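Local coordinates for protein Hen1 (Anabaena variabilis, PDB 3JWH) that probably transfers a methyl group from S-adenosylmethionine to the 2'-hydroxyl of the 3'-terminal nucleotide of RNA, at residues V138-I143 / P201-V206. Sequence-based numbering, arbitrary orientation.
Sequences VTTPNI and PTQMAV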
ATOM      1  N   VAL A 138      -3.281   1.464  -3.240  1.00 16.45           N
ATOM      2  CA  VAL A 138      -3.461   0.012  -3.246  1.00 17.38           C
ATOM      3  C   VAL A 138      -2.954  -0.624  -4.558  1.00 20.02           C
ATOM      4  O   VAL A 138      -3.332  -0.189  -5.645  1.00 17.91           O
ATOM      5  CB  VAL A 138      -4.957  -0.346  -3.125  1.00 18.26           C
ATOM      6  CG1 VAL A 138      -5.135  -1.878  -3.118  1.00 17.19           C
ATOM      7  CG2 VAL A 138      -5.550   0.300  -1.882  1.00 12.01           C
ATOM      8  N   THR A 139      -2.102  -1.642  -4.471  1.00 20.85           N
ATOM      9  CA  THR A 139      -1.639  -2.301  -5.689  1.00 22.00           C
ATOM     10  C   THR A 139      -1.910  -3.777  -5.544  1.00 24.90           C
ATOM     11  O   THR A 139      -1.837  -4.328  -4.451  1.00 25.72           O
ATOM     12  CB  THR A 139      -0.122  -2.141  -5.942  1.00 19.10           C
ATOM     13  OG1 THR A 139       0.599  -2.951  -5.017  1.00 20.46           O
ATOM     14  CG2 THR A 139       0.310  -0.728  -5.777  1.00 17.71           C
ATOM     15  N   THR A 140      -2.228  -4.428  -6.650  1.00 27.24           N
ATOM     16  CA  THR A 140      -2.486  -5.857  -6.614  1.00 27.15           C
ATOM     17  C   THR A 140      -2.039  -6.452  -7.950  1.00 29.47           C
ATOM     18  O   THR A 140      -1.959  -5.745  -8.956  1.00 32.03           O
ATOM     19  CB  THR A 140      -3.973  -6.132  -6.358  1.00 25.93           C
ATOM     20  OG1 THR A 140      -4.142  -7.501  -5.965  1.00 23.42           O
ATOM     21  CG2 THR A 140      -4.808  -5.817  -7.607  1.00 20.60           C
ATOM     22  N   PRO A 141      -1.723  -7.750  -7.976  1.00 31.01           N
ATOM     23  CA  PRO A 141      -1.286  -8.344  -9.246  1.00 32.90           C
ATOM     24  C   PRO A 141      -2.422  -8.512 -10.268  1.00 33.17           C
ATOM     25  O   PRO A 141      -3.542  -8.880  -9.909  1.00 33.40           O
ATOM     26  CB  PRO A 141      -0.697  -9.697  -8.817  1.00 31.53           C
ATOM     27  CG  PRO A 141      -0.360  -9.511  -7.343  1.00 33.09           C
ATOM     28  CD  PRO A 141      -1.539  -8.691  -6.859  1.00 30.89           C
ATOM     29  N   ASN A 142      -2.118  -8.228 -11.533  1.00 33.44           N
ATOM     30  CA  ASN A 142      -3.065  -8.374 -12.652  1.00 33.79           C
ATOM     31  C   ASN A 142      -2.990  -9.837 -13.099  1.00 35.46           C
ATOM     32  O   ASN A 142      -2.106 -10.201 -13.868  1.00 34.13           O
ATOM     33  CB  ASN A 142      -2.629  -7.463 -13.810  1.00 34.57           C
ATOM     34  CG  ASN A 142      -3.492  -7.619 -15.065  1.00 33.35           C
ATOM     35  OD1 ASN A 142      -4.254  -8.565 -15.200  1.00 31.54           O
ATOM     36  ND2 ASN A 142      -3.348  -6.682 -15.993  1.00 31.46           N
ATOM     37  N   ILE A 143      -3.901 -10.674 -12.613  1.00 36.47           N
ATOM     38  CA  ILE A 143      -3.900 -12.096 -12.968  1.00 39.97           C
ATOM     39  C   ILE A 143      -4.098 -12.367 -14.460  1.00 42.78           C
ATOM     40  O   ILE A 143      -4.000 -13.507 -14.908  1.00 42.38           O
ATOM     41  CB  ILE A 143      -4.994 -12.870 -12.217  1.00 39.40           C
ATOM     42  CG1 ILE A 143      -4.733 -14.375 -12.327  1.00 39.79           C
ATOM     43  CG2 ILE A 143      -6.349 -12.547 -12.816  1.00 39.29           C
ATOM     44  CD1 ILE A 143      -5.716 -15.235 -11.564  1.00 39.20           C
ATOM     45  N   PRO A 201       1.296  -5.827 -15.683  1.00 41.01           N
ATOM     46  CA  PRO A 201       1.323  -6.896 -14.682  1.00 39.53           C
ATOM     47  C   PRO A 201       0.885  -6.493 -13.271  1.00 38.12           C
ATOM     48  O   PRO A 201       0.468  -7.343 -12.483  1.00 36.03           O
ATOM     49  CB  PRO A 201       2.776  -7.363 -14.731  1.00 37.28           C
ATOM     50  CG  PRO A 201       3.504  -6.094 -15.006  1.00 39.11           C
ATOM     51  CD  PRO A 201       2.666  -5.459 -16.089  1.00 39.92           C
ATOM     52  N   THR A 202       0.983  -5.203 -12.961  1.00 37.76           N
ATOM     53  CA  THR A 202       0.588  -4.694 -11.648  1.00 36.84           C
ATOM     54  C   THR A 202      -0.436  -3.559 -11.748  1.00 34.63           C
ATOM     55  O   THR A 202      -0.195  -2.540 -12.407  1.00 33.57           O
ATOM     56  CB  THR A 202       1.814  -4.160 -10.848  1.00 37.57           C
ATOM     57  OG1 THR A 202       2.757  -5.218 -10.634  1.00 37.78           O
ATOM     58  CG2 THR A 202       1.368  -3.597  -9.489  1.00 38.87           C
ATOM     59  N   GLN A 203      -1.578  -3.743 -11.092  1.00 33.22           N
ATOM     60  CA  GLN A 203      -2.624  -2.719 -11.072  1.00 31.04           C
ATOM     61  C   GLN A 203      -2.434  -1.873  -9.807  1.00 30.33           C
ATOM     62  O   GLN A 203      -2.110  -2.403  -8.739  1.00 31.44           O
ATOM     63  CB  GLN A 203      -4.009  -3.355 -11.007  1.00 29.61           C
ATOM     64  CG  GLN A 203      -4.153  -4.657 -11.747  1.00 26.43           C
ATOM     65  CD  GLN A 203      -5.572  -5.157 -11.720  1.00 24.90           C
ATOM     66  OE1 GLN A 203      -6.492  -4.445 -12.113  1.00 26.04           O
ATOM     67  NE2 GLN A 203      -5.763  -6.380 -11.259  1.00 25.23           N
ATOM     68  N   MET A 204      -2.636  -0.568  -9.927  1.00 27.99           N
ATOM     69  CA  MET A 204      -2.508   0.325  -8.786  1.00 24.06           C
ATOM     70  C   MET A 204      -3.731   1.230  -8.719  1.00 25.37           C
ATOM     71  O   MET A 204      -4.295   1.615  -9.741  1.00 25.35           O
ATOM     72  CB  MET A 204      -1.227   1.171  -8.892  1.00 21.58           C
ATOM     73  CG  MET A 204      -1.048   2.195  -7.759  1.00 22.52           C
ATOM     74  SD  MET A 204       0.625   2.883  -7.577  1.00 20.65           S
ATOM     75  CE  MET A 204       0.440   4.348  -8.459  1.00 20.54           C
ATOM     76  N   ALA A 205      -4.172   1.538  -7.506  1.00 24.42           N
ATOM     77  CA  ALA A 205      -5.306   2.421  -7.337  1.00 21.13           C
ATOM     78  C   ALA A 205      -4.905   3.522  -6.372  1.00 22.74           C
ATOM     79  O   ALA A 205      -4.388   3.255  -5.290  1.00 21.77           O
ATOM     80  CB  ALA A 205      -6.491   1.660  -6.800  1.00 22.20           C
ATOM     81  N   VAL A 206      -5.096   4.762  -6.796  1.00 22.31           N
ATOM     82  CA  VAL A 206      -4.786   5.897  -5.953  1.00 21.71           C
ATOM     83  C   VAL A 206      -6.126   6.540  -5.591  1.00 22.07           C
ATOM     84  O   VAL A 206      -6.781   7.139  -6.443  1.00 22.14           O
ATOM     85  CB  VAL A 206      -3.886   6.925  -6.685  1.00 22.29           C
ATOM     86  CG1 VAL A 206      -3.629   8.118  -5.789  1.00 23.06           C
ATOM     87  CG2 VAL A 206      -2.548   6.279  -7.059  1.00 20.16           C
TER
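Gln203 and Thr140 face each other as an antiparallel hydrogen-bonded pair: Thr140 N reaches Gln203 O at 2.9 Å, and Gln203 N returns to Thr140 O at 3.0 Å. Their side chains run side by side on one face of the sheet, with Thr140 CG2 3.8 Å from Gln203 NE2. CG of Gln203 lies beside its own backbone N (chi1 -34°) and 3.8 Å from Asn142 CB, and the chain extends from there along Asn142. Replacing Gln203 by alanine would remove that chain and would probably open a gap beside Thr140 CG2 and Asn142 CB, leaving Thr167 O without the weak bond from NE2. In the second hydrogen-bonded pair, Val138 N to Ala205 O is 2.9 Å and Ala205 N to Val138 O 2.7 Å, both in the carbonyl planes. Between the two pairs, on the opposite face, Thr139 CG2 packs against Met204 CG at 3.8 Å. The axes of 138-141 and 202-206 run 162° apart; here strand 202-209 lies antiparallel between 135-141 and 184-188, in a seven-stranded sheet of order 3-2-1-4-5-7-6, as in class I Rossmann-like methyltransferases. Beyond the strands, Asn142 N donates a hydrogen bond to Pro201 O at 2.9 Å, approaching from above the carbonyl plane. The Asn142 carboxamide N-caps the following helix through OD1 to Glu144 N, while ND2 bonds to Ser200 O and Val198 O. Farther out, Phe171 of helix 168-181 covers Thr140, Gln203 and Ala205; Thr139 OG1 bonds to Glu110, a residue of the S-adenosyl-L-homocysteine pocket, and Thr140 OG1 to Glu113.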